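Local coordinates for Two-component system sensor histidine kinase (Bacteroides thetaiotaomicron, PDB 3OTT), which probably acts as a membrane-bound saccharide sensor and histidine kinase that also regulates transcription, of which this chain is the extracellular beta-propeller and beta-sandwich part, at residues Q385-T390 against V444-L449; R651-V656 against Y669-L674; T200-V205 against N242-A247; D100-V105 against R131-F136. All blocks are in the same frame, centred on the assembly; numbering follows the deposited sequence.

Contact 1 (Q385-T390 against V444-L449); sequences QLWIAT and VDKHKL
This is a buried apolar contact between two blades of a beta-propeller. W387, on strand 386-390, meets the short helix 446-451 that follows strand 441-445. The benzene half of the indole does the touching. Its CZ2 lies 3.9 Å from CG of K446, and its CH2 lies 4.1 Å from CD2 of L449. The tryptophan and the lysine cross at a slant, while W387 and L449 run past each other in opposite directions. K446 has CG anti to its backbone N (chi1 -164°), and this lays the start of its chain against the indole. D445 is the N-cap of the helix: its OD1 accepts from N of K448 at 3.1 Å, with an N-H...O angle of 176°. The polar ends share one acid, D381: its OD2 accepts from NE1 of W387 and forms a salt bridge with NZ of K446. NZ also forms salt bridges with E383 and E426. The lysine thus works in two ways: its methylenes pack on the indole, and its buried charge is probably balanced by the carboxylates.

Contact 2 (R651-V656 against Y669-L674); sequences RTRDDV and YDQNNL
Q671 points its CG anti to the carbonyl carbon (chi1 -64°) and stays extended beyond it, which carries its amide across to D655. The carboxylate of D655 comes from the other direction, with CG between the backbone N and the carbonyl carbon (chi1 55°). NE2 of Q671 donates to OD2 of D655 at 2.8 Å. The bond is bent, 148° at the hydrogen, and the donor lies on the syn side but out of the carboxylate plane. R653 holds the same carboxylate side-on in a salt bridge, with NE 3.1 Å from OD1 of D655. Its NH2 reaches OD2 from the face opposite to Q671. NH2 of R653 and NE2 of Q671 are 3.5 Å apart, two donors sharing one acceptor and not bonded to each other. A water lies 2.8 Å from OE1 of Q671 and 3.1 Å from O of D655 and bridges the two segments. K668 adds a salt bridge to OD2 of D655, and its N donates to OE1 of Q671. In the chain the two loops come just before and just after strand 664-667. Q671 and V656 pack on I643 of strand 637-643, and V656 and R653 touch V648 of strand 646-648, within the beta-sandwich part.

Contact 3 (T200-V205 against N242-A247); sequences TTRQCV and NGDLLA
R202 lies over the backbone of G243 and gives a little over half of the surface buried between the two segments. Its chain is extended from CG to NE, which carries the guanidinium across to the carbonyl of G243. Both terminal nitrogens meet one oxygen. NH1 lies 2.9 Å from O of G243, and NH2 lies 3.0 Å from that same G243 O. The grip is end-on, and both bonds are bent, with angles of 140° and 135° at the hydrogens. NH1 sits nearly in line with the C=O of G243, whereas NH2 comes in at a slant to it. G243 has a positive phi (78°), where a side chain would press on the carbonyl before it. D244 stands close by, its OD1 4.2 Å from NH2 of R202, too far for a salt bridge, and OD1 is hydrogen-bonded to ND1 of H257. The two segments lead into, and include the start of, the second strands of neighbouring propeller blades, 204-209 and 245-249, so the arginine spans the gap between blades. Q203 and C204 form a G1 beta bulge facing D199, and Q203 packs on Q203 of the second subunit. NH1 of R202 also makes a salt bridge with D199, and NH2 is hydrogen-bonded to O of H257. One cationic group therefore joins a carboxylate of its own blade to two carbonyls of the next, and the nearby D244 probably adds to the favourable electrostatics.

Contact 4 (D100-V105 against R131-F136); sequences DFPTDV and RKLTSF
L133 touches P102 at the surface of a beta-propeller, where the outermost strand of one blade meets the connection that leads into that blade. Segment 131-136 leads into and forms this strand, 133-136. Segment 100-105 is the connection from the preceding blade into the first strand, 105-111, of the same blade. Along the second segment, R131 and K132 come first and face the second subunit, where NH1 of R131 is hydrogen-bonded to OH of Y422 and K132 packs on E560. L133 then carries the contact. Its CG is anti to the backbone N (chi1 -173°), and the branch CD2 reaches the loop. T134 and F136 follow and pair by backbone bonds with T125 and L123 of strand 122-127. On the loop side, P102 also packs on Y124, and F101 sets its ring edge-to-face with Y126. P102 and L133 meet tip to tip, with CD2 of L133 4.0 Å from CD of P102. The same methyl lies 3.6 Å from the backbone O of D100.

Overall arrangement
From the N terminus, the contacts come in series: contact 4, contact 3, contact 1, contact 2. None nests in or crosses another. Contact 4 closes a loop of 25 residues that holds three strands of one blade, and contact 3 closes one of 36 residues between neighbouring blades. Their centres are about 31 Å apart, and both have residues that touch the second subunit. Contact 1 closes the longest loop, 53 residues, and joins two blades on the opposite side of the chain's centre from contacts 3 and 4. Contact 2 closes the shortest loop, 12 residues, in the C-terminal sandwich. Its nearest atoms are about 18 Å from contact 4 and about 47 Å from contact 1.

Contact 1 (Q385-T390 against V444-L449)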
loop_
_atom_site.group_PDB
_atom_site.type_symbol
_atom_site.label_atom_id
_atom_site.label_comp_id
_atom_site.label_asym_id
_atom_site.label_seq_id
_atom_site.Cartn_x
_atom_site.Cartn_y
_atom_site.Cartn_z
ATOM N N GLN B 385 25.207 -5.116 -22.025
ATOM C CA GLN B 385 25.139 -5.602 -20.663
ATOM C C GLN B 385 24.807 -4.394 -19.738
ATOM O O GLN B 385 25.355 -3.298 -19.879
ATOM C CB GLN B 385 26.468 -6.237 -20.263
ATOM C CG GLN B 385 26.938 -7.504 -21.051
ATOM C CD GLN B 385 26.166 -8.737 -20.642
ATOM O OE1 GLN B 385 26.082 -9.075 -19.452
ATOM N NE2 GLN B 385 25.554 -9.399 -21.617
ATOM N N LEU B 386 23.935 -4.633 -18.764
ATOM C CA LEU B 386 23.440 -3.601 -17.897
ATOM C C LEU B 386 24.340 -3.527 -16.624
ATOM O O LEU B 386 24.450 -4.519 -15.911
ATOM C CB LEU B 386 22.005 -3.954 -17.518
ATOM C CG LEU B 386 21.104 -2.827 -16.958
ATOM C CD1 LEU B 386 21.378 -2.565 -15.555
ATOM C CD2 LEU B 386 21.232 -1.522 -17.734
ATOM N N TRP B 387 24.966 -2.377 -16.377
ATOM C CA TRP B 387 25.746 -2.186 -15.166
ATOM C C TRP B 387 25.151 -1.127 -14.186
ATOM O O TRP B 387 24.552 -0.154 -14.627
ATOM C CB TRP B 387 27.144 -1.756 -15.494
ATOM C CG TRP B 387 27.928 -2.777 -16.345
ATOM C CD1 TRP B 387 27.941 -2.845 -17.691
ATOM C CD2 TRP B 387 28.849 -3.771 -15.885
ATOM N NE1 TRP B 387 28.771 -3.825 -18.111
ATOM C CE2 TRP B 387 29.357 -4.413 -17.025
ATOM C CE3 TRP B 387 29.311 -4.166 -14.626
ATOM C CZ2 TRP B 387 30.281 -5.436 -16.954
ATOM C CZ3 TRP B 387 30.219 -5.171 -14.543
ATOM C CH2 TRP B 387 30.701 -5.810 -15.703
ATOM N N ILE B 388 25.319 -1.316 -12.873
ATOM C CA ILE B 388 24.858 -0.289 -11.943
ATOM C C ILE B 388 26.005 0.054 -10.983
ATOM O O ILE B 388 26.815 -0.844 -10.616
ATOM C CB ILE B 388 23.535 -0.666 -11.204
ATOM C CG1 ILE B 388 23.717 -1.982 -10.478
ATOM C CG2 ILE B 388 22.273 -0.807 -12.211
ATOM C CD1 ILE B 388 22.693 -2.160 -9.323
ATOM N N ALA B 389 26.099 1.331 -10.613
ATOM C CA ALA B 389 27.058 1.712 -9.613
ATOM C C ALA B 389 26.264 2.001 -8.360
ATOM O O ALA B 389 25.189 2.676 -8.420
ATOM C CB ALA B 389 27.884 2.972 -10.068
ATOM N N THR B 390 26.777 1.488 -7.236
ATOM C CA THR B 390 26.110 1.627 -5.942
ATOM C C THR B 390 27.115 1.834 -4.801
ATOM O O THR B 390 28.332 1.734 -5.039
ATOM C CB THR B 390 25.255 0.360 -5.563
ATOM O OG1 THR B 390 26.093 -0.651 -5.014
ATOM C CG2 THR B 390 24.384 -0.189 -6.713
ATOM N N VAL B 444 39.381 -1.226 -15.699
ATOM C CA VAL B 444 39.347 -2.681 -15.571
ATOM C C VAL B 444 39.013 -3.365 -16.905
ATOM O O VAL B 444 38.141 -2.908 -17.675
ATOM C CB VAL B 444 38.254 -3.088 -14.556
ATOM C CG1 VAL B 444 37.880 -4.567 -14.666
ATOM C CG2 VAL B 444 38.677 -2.757 -13.084
ATOM N N ASP B 445 39.698 -4.453 -17.189
ATOM C CA ASP B 445 39.398 -5.223 -18.370
ATOM C C ASP B 445 38.014 -5.910 -18.236
ATOM O O ASP B 445 37.833 -6.791 -17.410
ATOM C CB ASP B 445 40.510 -6.228 -18.646
ATOM C CG ASP B 445 40.282 -7.009 -19.979
ATOM O OD1 ASP B 445 39.246 -7.706 -20.116
ATOM O OD2 ASP B 445 41.143 -6.927 -20.877
ATOM N N LYS B 446 37.046 -5.477 -19.027
ATOM C CA LYS B 446 35.655 -5.924 -18.851
ATOM C C LYS B 446 35.480 -7.471 -18.908
ATOM O O LYS B 446 34.942 -8.084 -17.965
ATOM C CB LYS B 446 34.751 -5.237 -19.866
ATOM C CG LYS B 446 33.273 -5.329 -19.529
ATOM C CD LYS B 446 32.460 -4.676 -20.559
ATOM C CE LYS B 446 32.191 -5.662 -21.763
ATOM N NZ LYS B 446 30.980 -5.178 -22.480
ATOM N N HIS B 447 35.986 -8.102 -19.968
ATOM C CA HIS B 447 35.845 -9.584 -20.083
ATOM C C HIS B 447 36.548 -10.370 -19.000
ATOM O O HIS B 447 35.988 -11.329 -18.492
ATOM C CB HIS B 447 36.152 -10.117 -21.487
ATOM C CG HIS B 447 35.128 -9.671 -22.495
ATOM N ND1 HIS B 447 35.408 -9.476 -23.834
ATOM C CD2 HIS B 447 33.818 -9.344 -22.335
ATOM C CE1 HIS B 447 34.311 -9.066 -24.456
ATOM N NE2 HIS B 447 33.333 -8.973 -23.566
ATOM N N LYS B 448 37.754 -9.956 -18.611
ATOM C CA LYS B 448 38.405 -10.620 -17.499
ATOM C C LYS B 448 37.625 -10.410 -16.190
ATOM O O LYS B 448 37.426 -11.325 -15.411
ATOM C CB LYS B 448 39.898 -10.223 -17.416
ATOM C CG LYS B 448 40.749 -11.169 -18.207
ATOM C CD LYS B 448 42.059 -10.584 -18.682
ATOM C CE LYS B 448 43.003 -10.239 -17.523
ATOM N NZ LYS B 448 44.401 -10.502 -17.989
ATOM N N LEU B 449 37.106 -9.221 -15.956
ATOM C CA LEU B 449 36.305 -9.106 -14.756
ATOM C C LEU B 449 35.109 -10.086 -14.813
ATOM O O LEU B 449 34.874 -10.838 -13.846
ATOM C CB LEU B 449 35.835 -7.670 -14.567
ATOM C CG LEU B 449 34.897 -7.412 -13.411
ATOM C CD1 LEU B 449 35.643 -7.561 -12.097
ATOM C CD2 LEU B 449 34.243 -6.037 -13.585
#

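Contact 2 (R651-V656 against Y669-L674)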
loop_
_atom_site.group_PDB
_atom_site.type_symbol
_atom_site.label_atom_id
_atom_site.label_comp_id
_atom_site.label_asym_id
_atom_site.label_seq_id
_atom_site.Cartn_x
_atom_site.Cartn_y
_atom_site.Cartn_z
ATOM N N ARG B 651 -29.797 -5.594 -23.122
ATOM C CA ARG B 651 -30.996 -5.052 -22.478
ATOM C C ARG B 651 -32.226 -5.100 -23.405
ATOM O O ARG B 651 -33.354 -5.188 -22.945
ATOM C CB ARG B 651 -30.718 -3.602 -22.043
ATOM C CG ARG B 651 -31.728 -3.046 -21.092
ATOM C CD ARG B 651 -31.325 -1.641 -20.688
ATOM N NE ARG B 651 -31.084 -0.748 -21.815
ATOM C CZ ARG B 651 -32.033 -0.062 -22.462
ATOM N NH1 ARG B 651 -33.305 -0.147 -22.108
ATOM N NH2 ARG B 651 -31.697 0.725 -23.480
ATOM N N THR B 652 -31.999 -4.975 -24.708
ATOM C CA THR B 652 -33.111 -4.917 -25.658
ATOM C C THR B 652 -33.173 -6.111 -26.596
ATOM O O THR B 652 -34.160 -6.242 -27.286
ATOM C CB THR B 652 -33.105 -3.611 -26.533
ATOM O OG1 THR B 652 -31.937 -3.592 -27.356
ATOM C CG2 THR B 652 -33.117 -2.366 -25.692
ATOM N N ARG B 653 -32.128 -6.948 -26.665
ATOM C CA ARG B 653 -32.155 -8.184 -27.517
ATOM C C ARG B 653 -31.598 -9.456 -26.826
ATOM O O ARG B 653 -30.620 -9.403 -26.068
ATOM C CB ARG B 653 -31.387 -8.013 -28.842
ATOM C CG ARG B 653 -31.548 -6.684 -29.583
ATOM C CD ARG B 653 -32.356 -6.771 -30.893
ATOM N NE ARG B 653 -32.284 -8.075 -31.543
ATOM C CZ ARG B 653 -32.737 -8.338 -32.770
ATOM N NH1 ARG B 653 -33.250 -7.356 -33.510
ATOM N NH2 ARG B 653 -32.677 -9.590 -33.264
ATOM N N ASP B 654 -32.233 -10.584 -27.120
ATOM C CA ASP B 654 -31.757 -11.934 -26.775
ATOM C C ASP B 654 -30.397 -12.322 -27.351
ATOM O O ASP B 654 -29.643 -13.086 -26.741
ATOM C CB ASP B 654 -32.757 -12.976 -27.337
ATOM C CG ASP B 654 -34.040 -12.999 -26.570
ATOM O OD1 ASP B 654 -34.235 -12.055 -25.755
ATOM O OD2 ASP B 654 -34.843 -13.952 -26.756
ATOM N N ASP B 655 -30.100 -11.832 -28.538
ATOM C CA ASP B 655 -29.088 -12.484 -29.355
ATOM C C ASP B 655 -27.815 -11.662 -29.495
ATOM O O ASP B 655 -27.014 -11.861 -30.416
ATOM C CB ASP B 655 -29.685 -12.857 -30.729
ATOM C CG ASP B 655 -30.307 -11.650 -31.469
ATOM O OD1 ASP B 655 -30.817 -10.702 -30.811
ATOM O OD2 ASP B 655 -30.307 -11.657 -32.724
ATOM N N VAL B 656 -27.618 -10.731 -28.576
ATOM C CA VAL B 656 -26.509 -9.830 -28.726
ATOM C C VAL B 656 -25.795 -9.678 -27.392
ATOM O O VAL B 656 -26.450 -9.581 -26.383
ATOM C CB VAL B 656 -26.996 -8.476 -29.332
ATOM C CG1 VAL B 656 -26.147 -7.383 -28.909
ATOM C CG2 VAL B 656 -26.956 -8.557 -30.812
ATOM N N TYR B 669 -27.134 -14.101 -40.628
ATOM C CA TYR B 669 -26.907 -13.682 -41.996
ATOM C C TYR B 669 -27.497 -12.301 -42.276
ATOM O O TYR B 669 -26.896 -11.512 -42.971
ATOM C CB TYR B 669 -27.448 -14.757 -42.999
ATOM C CG TYR B 669 -28.937 -14.638 -43.299
ATOM C CD1 TYR B 669 -29.878 -15.011 -42.343
ATOM C CD2 TYR B 669 -29.393 -14.102 -44.502
ATOM C CE1 TYR B 669 -31.225 -14.869 -42.569
ATOM C CE2 TYR B 669 -30.754 -13.963 -44.763
ATOM C CZ TYR B 669 -31.662 -14.361 -43.784
ATOM O OH TYR B 669 -33.026 -14.265 -43.976
ATOM N N ASP B 670 -28.662 -11.999 -41.727
ATOM C CA ASP B 670 -29.311 -10.690 -41.943
ATOM C C ASP B 670 -28.981 -9.603 -40.903
ATOM O O ASP B 670 -29.566 -8.517 -40.908
ATOM C CB ASP B 670 -30.827 -10.833 -42.071
ATOM C CG ASP B 670 -31.460 -11.514 -40.861
ATOM O OD1 ASP B 670 -30.743 -12.210 -40.098
ATOM O OD2 ASP B 670 -32.688 -11.385 -40.688
ATOM N N GLN B 671 -28.029 -9.897 -40.029
ATOM C CA GLN B 671 -27.479 -8.916 -39.124
ATOM C C GLN B 671 -26.115 -8.556 -39.685
ATOM O O GLN B 671 -25.078 -8.724 -39.025
ATOM C CB GLN B 671 -27.384 -9.514 -37.702
ATOM C CG GLN B 671 -28.761 -9.857 -37.119
ATOM C CD GLN B 671 -28.724 -10.440 -35.705
ATOM O OE1 GLN B 671 -27.984 -11.364 -35.410
ATOM N NE2 GLN B 671 -29.576 -9.928 -34.848
ATOM N N ASN B 672 -26.106 -8.063 -40.912
ATOM C CA ASN B 672 -24.829 -7.886 -41.604
ATOM C C ASN B 672 -24.536 -6.432 -41.999
ATOM O O ASN B 672 -23.614 -6.171 -42.799
ATOM C CB ASN B 672 -24.770 -8.818 -42.857
ATOM C CG ASN B 672 -25.878 -8.513 -43.838
ATOM O OD1 ASN B 672 -26.939 -8.070 -43.449
ATOM N ND2 ASN B 672 -25.626 -8.716 -45.097
ATOM N N ASN B 673 -25.337 -5.513 -41.472
ATOM C CA ASN B 673 -25.097 -4.088 -41.664
ATOM C C ASN B 673 -24.820 -3.498 -40.287
ATOM O O ASN B 673 -25.724 -3.292 -39.497
ATOM C CB ASN B 673 -26.275 -3.440 -42.410
ATOM C CG ASN B 673 -26.408 -3.979 -43.880
ATOM O OD1 ASN B 673 -25.719 -3.522 -44.784
ATOM N ND2 ASN B 673 -27.308 -4.954 -44.090
ATOM N N LEU B 674 -23.531 -3.308 -40.004
ATOM C CA LEU B 674 -22.995 -3.131 -38.658
ATOM C C LEU B 674 -22.305 -1.782 -38.432
ATOM O O LEU B 674 -21.607 -1.264 -39.329
ATOM C CB LEU B 674 -21.981 -4.226 -38.364
ATOM C CG LEU B 674 -22.398 -5.665 -38.618
ATOM C CD1 LEU B 674 -21.284 -6.519 -38.162
ATOM C CD2 LEU B 674 -23.717 -6.026 -37.859
HETATM O O HOH W 1 -27.412 -13.022 -33.288
#

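Contact 3 (T200-V205 against N242-A247)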
loop_
_atom_site.group_PDB
_atom_site.type_symbol
_atom_site.label_atom_id
_atom_site.label_comp_id
_atom_site.label_asym_id
_atom_site.label_seq_id
_atom_site.Cartn_x
_atom_site.Cartn_y
_atom_site.Cartn_z
ATOM N N THR B 200 -9.583 14.825 4.433
ATOM C CA THR B 200 -8.427 14.276 5.208
ATOM C C THR B 200 -7.256 15.244 5.318
ATOM O O THR B 200 -6.436 15.140 6.226
ATOM C CB THR B 200 -7.947 12.943 4.637
ATOM O OG1 THR B 200 -7.712 13.082 3.228
ATOM C CG2 THR B 200 -9.035 11.916 4.798
ATOM N N THR B 201 -7.166 16.203 4.410
ATOM C CA THR B 201 -6.090 17.188 4.455
ATOM C C THR B 201 -6.403 18.280 5.464
ATOM O O THR B 201 -5.539 18.667 6.184
ATOM C CB THR B 201 -5.856 17.835 3.099
ATOM O OG1 THR B 201 -5.511 16.814 2.191
ATOM C CG2 THR B 201 -4.678 18.865 3.152
ATOM N N ARG B 202 -7.634 18.773 5.536
ATOM C CA ARG B 202 -7.996 19.702 6.613
ATOM C C ARG B 202 -8.400 18.965 7.884
ATOM O O ARG B 202 -8.557 19.594 8.938
ATOM C CB ARG B 202 -9.109 20.654 6.163
ATOM C CG ARG B 202 -8.636 21.734 5.079
ATOM C CD ARG B 202 -9.777 22.630 4.555
ATOM N NE ARG B 202 -9.295 23.401 3.386
ATOM C CZ ARG B 202 -9.360 23.024 2.093
ATOM N NH1 ARG B 202 -9.940 21.887 1.717
ATOM N NH2 ARG B 202 -8.899 23.837 1.154
ATOM N N GLN B 203 -8.575 17.646 7.796
ATOM C CA GLN B 203 -9.061 16.839 8.939
ATOM C C GLN B 203 -10.401 17.303 9.534
ATOM O O GLN B 203 -10.526 17.456 10.774
ATOM C CB GLN B 203 -7.982 16.717 9.998
ATOM C CG GLN B 203 -6.673 16.109 9.362
ATOM C CD GLN B 203 -5.591 15.920 10.357
ATOM O OE1 GLN B 203 -5.257 16.839 11.158
ATOM N NE2 GLN B 203 -5.040 14.712 10.373
ATOM N N CYS B 204 -11.376 17.547 8.653
ATOM C CA CYS B 204 -12.709 17.956 9.065
ATOM C C CYS B 204 -13.731 17.185 8.260
ATOM O O CYS B 204 -13.431 16.541 7.262
ATOM C CB CYS B 204 -12.922 19.486 8.843
ATOM S SG CYS B 204 -12.738 20.018 7.068
ATOM N N VAL B 205 -14.965 17.330 8.685
ATOM C CA VAL B 205 -16.109 16.997 7.865
ATOM C C VAL B 205 -16.779 18.295 7.504
ATOM O O VAL B 205 -17.205 19.006 8.372
ATOM C CB VAL B 205 -17.085 16.152 8.646
ATOM C CG1 VAL B 205 -18.324 15.818 7.795
ATOM C CG2 VAL B 205 -16.405 14.868 9.088
ATOM N N ASN B 242 -6.484 20.301 -6.647
ATOM C CA ASN B 242 -5.747 21.240 -5.816
ATOM C C ASN B 242 -6.072 21.154 -4.287
ATOM O O ASN B 242 -5.472 21.865 -3.523
ATOM C CB ASN B 242 -6.015 22.668 -6.334
ATOM C CG ASN B 242 -5.627 22.857 -7.843
ATOM O OD1 ASN B 242 -4.765 22.138 -8.389
ATOM N ND2 ASN B 242 -6.287 23.827 -8.516
ATOM N N GLY B 243 -7.007 20.308 -3.851
ATOM C CA GLY B 243 -7.437 20.311 -2.458
ATOM C C GLY B 243 -8.420 21.446 -2.099
ATOM O O GLY B 243 -8.767 21.651 -0.934
ATOM N N ASP B 244 -8.901 22.178 -3.095
ATOM C CA ASP B 244 -9.947 23.132 -2.847
ATOM C C ASP B 244 -11.314 22.512 -2.700
ATOM O O ASP B 244 -11.654 21.538 -3.392
ATOM C CB ASP B 244 -9.958 24.159 -3.934
ATOM C CG ASP B 244 -8.714 25.026 -3.879
ATOM O OD1 ASP B 244 -8.054 25.098 -2.799
ATOM O OD2 ASP B 244 -8.416 25.664 -4.901
ATOM N N LEU B 245 -12.105 23.135 -1.822
ATOM C CA LEU B 245 -13.429 22.691 -1.569
ATOM C C LEU B 245 -14.394 23.348 -2.525
ATOM O O LEU B 245 -14.405 24.566 -2.669
ATOM C CB LEU B 245 -13.744 23.015 -0.132
ATOM C CG LEU B 245 -14.996 22.573 0.580
ATOM C CD1 LEU B 245 -16.064 23.577 0.312
ATOM C CD2 LEU B 245 -15.409 21.098 0.367
ATOM N N LEU B 246 -15.217 22.540 -3.179
ATOM C CA LEU B 246 -16.190 23.062 -4.152
ATOM C C LEU B 246 -17.531 22.861 -3.589
ATOM O O LEU B 246 -17.851 21.765 -3.129
ATOM C CB LEU B 246 -16.118 22.324 -5.469
ATOM C CG LEU B 246 -15.064 22.619 -6.544
ATOM C CD1 LEU B 246 -13.718 23.111 -6.117
ATOM C CD2 LEU B 246 -14.920 21.387 -7.503
ATOM N N ALA B 247 -18.334 23.907 -3.615
ATOM C CA ALA B 247 -19.657 23.841 -3.009
ATOM C C ALA B 247 -20.703 24.142 -4.066
ATOM O O ALA B 247 -20.647 25.204 -4.699
ATOM C CB ALA B 247 -19.766 24.834 -1.825
#

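Contact 4 (D100-V105 against R131-F136)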
loop_
_atom_site.group_PDB
_atom_site.type_symbol
_atom_site.label_atom_id
_atom_site.label_comp_id
_atom_site.label_asym_id
_atom_site.label_seq_id
_atom_site.Cartn_x
_atom_site.Cartn_y
_atom_site.Cartn_z
ATOM N N ASP B 100 -37.060 -6.761 -0.402
ATOM C CA ASP B 100 -37.964 -5.636 -0.336
ATOM C C ASP B 100 -37.242 -4.442 0.260
ATOM O O ASP B 100 -36.969 -4.403 1.444
ATOM C CB ASP B 100 -39.178 -6.010 0.503
ATOM C CG ASP B 100 -40.316 -5.013 0.341
ATOM O OD1 ASP B 100 -40.042 -3.896 -0.190
ATOM O OD2 ASP B 100 -41.474 -5.349 0.734
ATOM N N PHE B 101 -36.889 -3.485 -0.580
ATOM C CA PHE B 101 -36.160 -2.308 -0.154
ATOM C C PHE B 101 -37.124 -1.191 0.248
ATOM O O PHE B 101 -38.232 -1.129 -0.257
ATOM C CB PHE B 101 -35.274 -1.843 -1.312
ATOM C CG PHE B 101 -34.003 -2.700 -1.523
ATOM C CD1 PHE B 101 -33.031 -2.845 -0.486
ATOM C CD2 PHE B 101 -33.761 -3.326 -2.756
ATOM C CE1 PHE B 101 -31.895 -3.591 -0.683
ATOM C CE2 PHE B 101 -32.586 -4.081 -2.982
ATOM C CZ PHE B 101 -31.654 -4.227 -1.949
ATOM N N PRO B 102 -36.706 -0.285 1.137
ATOM C CA PRO B 102 -37.542 0.886 1.377
ATOM C C PRO B 102 -37.608 1.775 0.130
ATOM O O PRO B 102 -36.733 1.710 -0.715
ATOM C CB PRO B 102 -36.803 1.617 2.495
ATOM C CG PRO B 102 -35.413 1.278 2.305
ATOM C CD PRO B 102 -35.411 -0.179 1.835
ATOM N N THR B 103 -38.663 2.574 0.042
ATOM C CA THR B 103 -38.917 3.518 -1.018
ATOM C C THR B 103 -38.148 4.850 -0.817
ATOM O O THR B 103 -37.636 5.123 0.276
ATOM C CB THR B 103 -40.462 3.809 -1.065
ATOM O OG1 THR B 103 -40.889 4.389 0.176
ATOM C CG2 THR B 103 -41.297 2.510 -1.348
ATOM N N ASP B 104 -38.052 5.673 -1.869
ATOM C CA ASP B 104 -37.578 7.076 -1.707
ATOM C C ASP B 104 -36.180 7.192 -1.066
ATOM O O ASP B 104 -35.966 7.975 -0.103
ATOM C CB ASP B 104 -38.598 7.897 -0.886
ATOM C CG ASP B 104 -40.015 7.820 -1.469
ATOM O OD1 ASP B 104 -40.169 8.006 -2.731
ATOM O OD2 ASP B 104 -40.981 7.557 -0.685
ATOM N N VAL B 105 -35.251 6.387 -1.578
ATOM C CA VAL B 105 -33.866 6.452 -1.222
ATOM C C VAL B 105 -33.229 7.725 -1.820
ATOM O O VAL B 105 -33.468 8.095 -3.036
ATOM C CB VAL B 105 -33.173 5.202 -1.732
ATOM C CG1 VAL B 105 -31.678 5.285 -1.582
ATOM C CG2 VAL B 105 -33.730 3.946 -0.994
ATOM N N ARG B 131 -27.702 -10.346 3.050
ATOM C CA ARG B 131 -28.869 -9.642 2.528
ATOM C C ARG B 131 -29.850 -9.180 3.659
ATOM O O ARG B 131 -31.059 -8.982 3.439
ATOM C CB ARG B 131 -29.519 -10.447 1.358
ATOM C CG ARG B 131 -28.532 -10.676 0.117
ATOM C CD ARG B 131 -29.161 -11.353 -1.205
ATOM N NE ARG B 131 -28.665 -10.701 -2.455
ATOM C CZ ARG B 131 -27.850 -11.231 -3.407
ATOM N NH1 ARG B 131 -27.401 -12.503 -3.347
ATOM N NH2 ARG B 131 -27.497 -10.473 -4.465
ATOM N N LYS B 132 -29.324 -8.982 4.867
ATOM C CA LYS B 132 -30.159 -8.468 5.987
ATOM C C LYS B 132 -30.359 -6.945 5.951
ATOM O O LYS B 132 -29.410 -6.198 5.812
ATOM C CB LYS B 132 -29.621 -8.888 7.361
ATOM C CG LYS B 132 -30.513 -8.305 8.549
ATOM C CD LYS B 132 -30.247 -8.873 9.964
ATOM C CE LYS B 132 -30.774 -10.331 10.172
ATOM N NZ LYS B 132 -32.258 -10.617 9.888
ATOM N N LEU B 133 -31.601 -6.506 6.082
ATOM C CA LEU B 133 -31.976 -5.111 6.097
ATOM C C LEU B 133 -32.390 -4.795 7.500
ATOM O O LEU B 133 -33.239 -5.480 8.075
ATOM C CB LEU B 133 -33.166 -4.870 5.148
ATOM C CG LEU B 133 -33.565 -3.402 4.937
ATOM C CD1 LEU B 133 -32.503 -2.709 4.120
ATOM C CD2 LEU B 133 -34.914 -3.369 4.190
ATOM N N THR B 134 -31.761 -3.770 8.063
ATOM C CA THR B 134 -31.897 -3.405 9.455
ATOM C C THR B 134 -32.271 -1.956 9.438
ATOM O O THR B 134 -31.688 -1.187 8.699
ATOM C CB THR B 134 -30.555 -3.484 10.217
ATOM O OG1 THR B 134 -30.134 -4.850 10.344
ATOM C CG2 THR B 134 -30.697 -2.879 11.599
ATOM N N SER B 135 -33.195 -1.586 10.309
ATOM C CA SER B 135 -33.771 -0.276 10.331
ATOM C C SER B 135 -33.270 0.478 11.524
ATOM O O SER B 135 -33.047 -0.108 12.558
ATOM C CB SER B 135 -35.279 -0.435 10.436
ATOM O OG SER B 135 -35.903 0.809 10.637
ATOM N N PHE B 136 -33.109 1.787 11.371
ATOM C CA PHE B 136 -32.707 2.670 12.444
ATOM C C PHE B 136 -33.683 3.782 12.543
ATOM O O PHE B 136 -34.056 4.396 11.531
ATOM C CB PHE B 136 -31.326 3.258 12.172
ATOM C CG PHE B 136 -30.246 2.239 12.203
ATOM C CD1 PHE B 136 -29.898 1.545 11.043
ATOM C CD2 PHE B 136 -29.639 1.902 13.408
ATOM C CE1 PHE B 136 -28.961 0.557 11.073
ATOM C CE2 PHE B 136 -28.671 0.928 13.432
ATOM C CZ PHE B 136 -28.331 0.264 12.276
#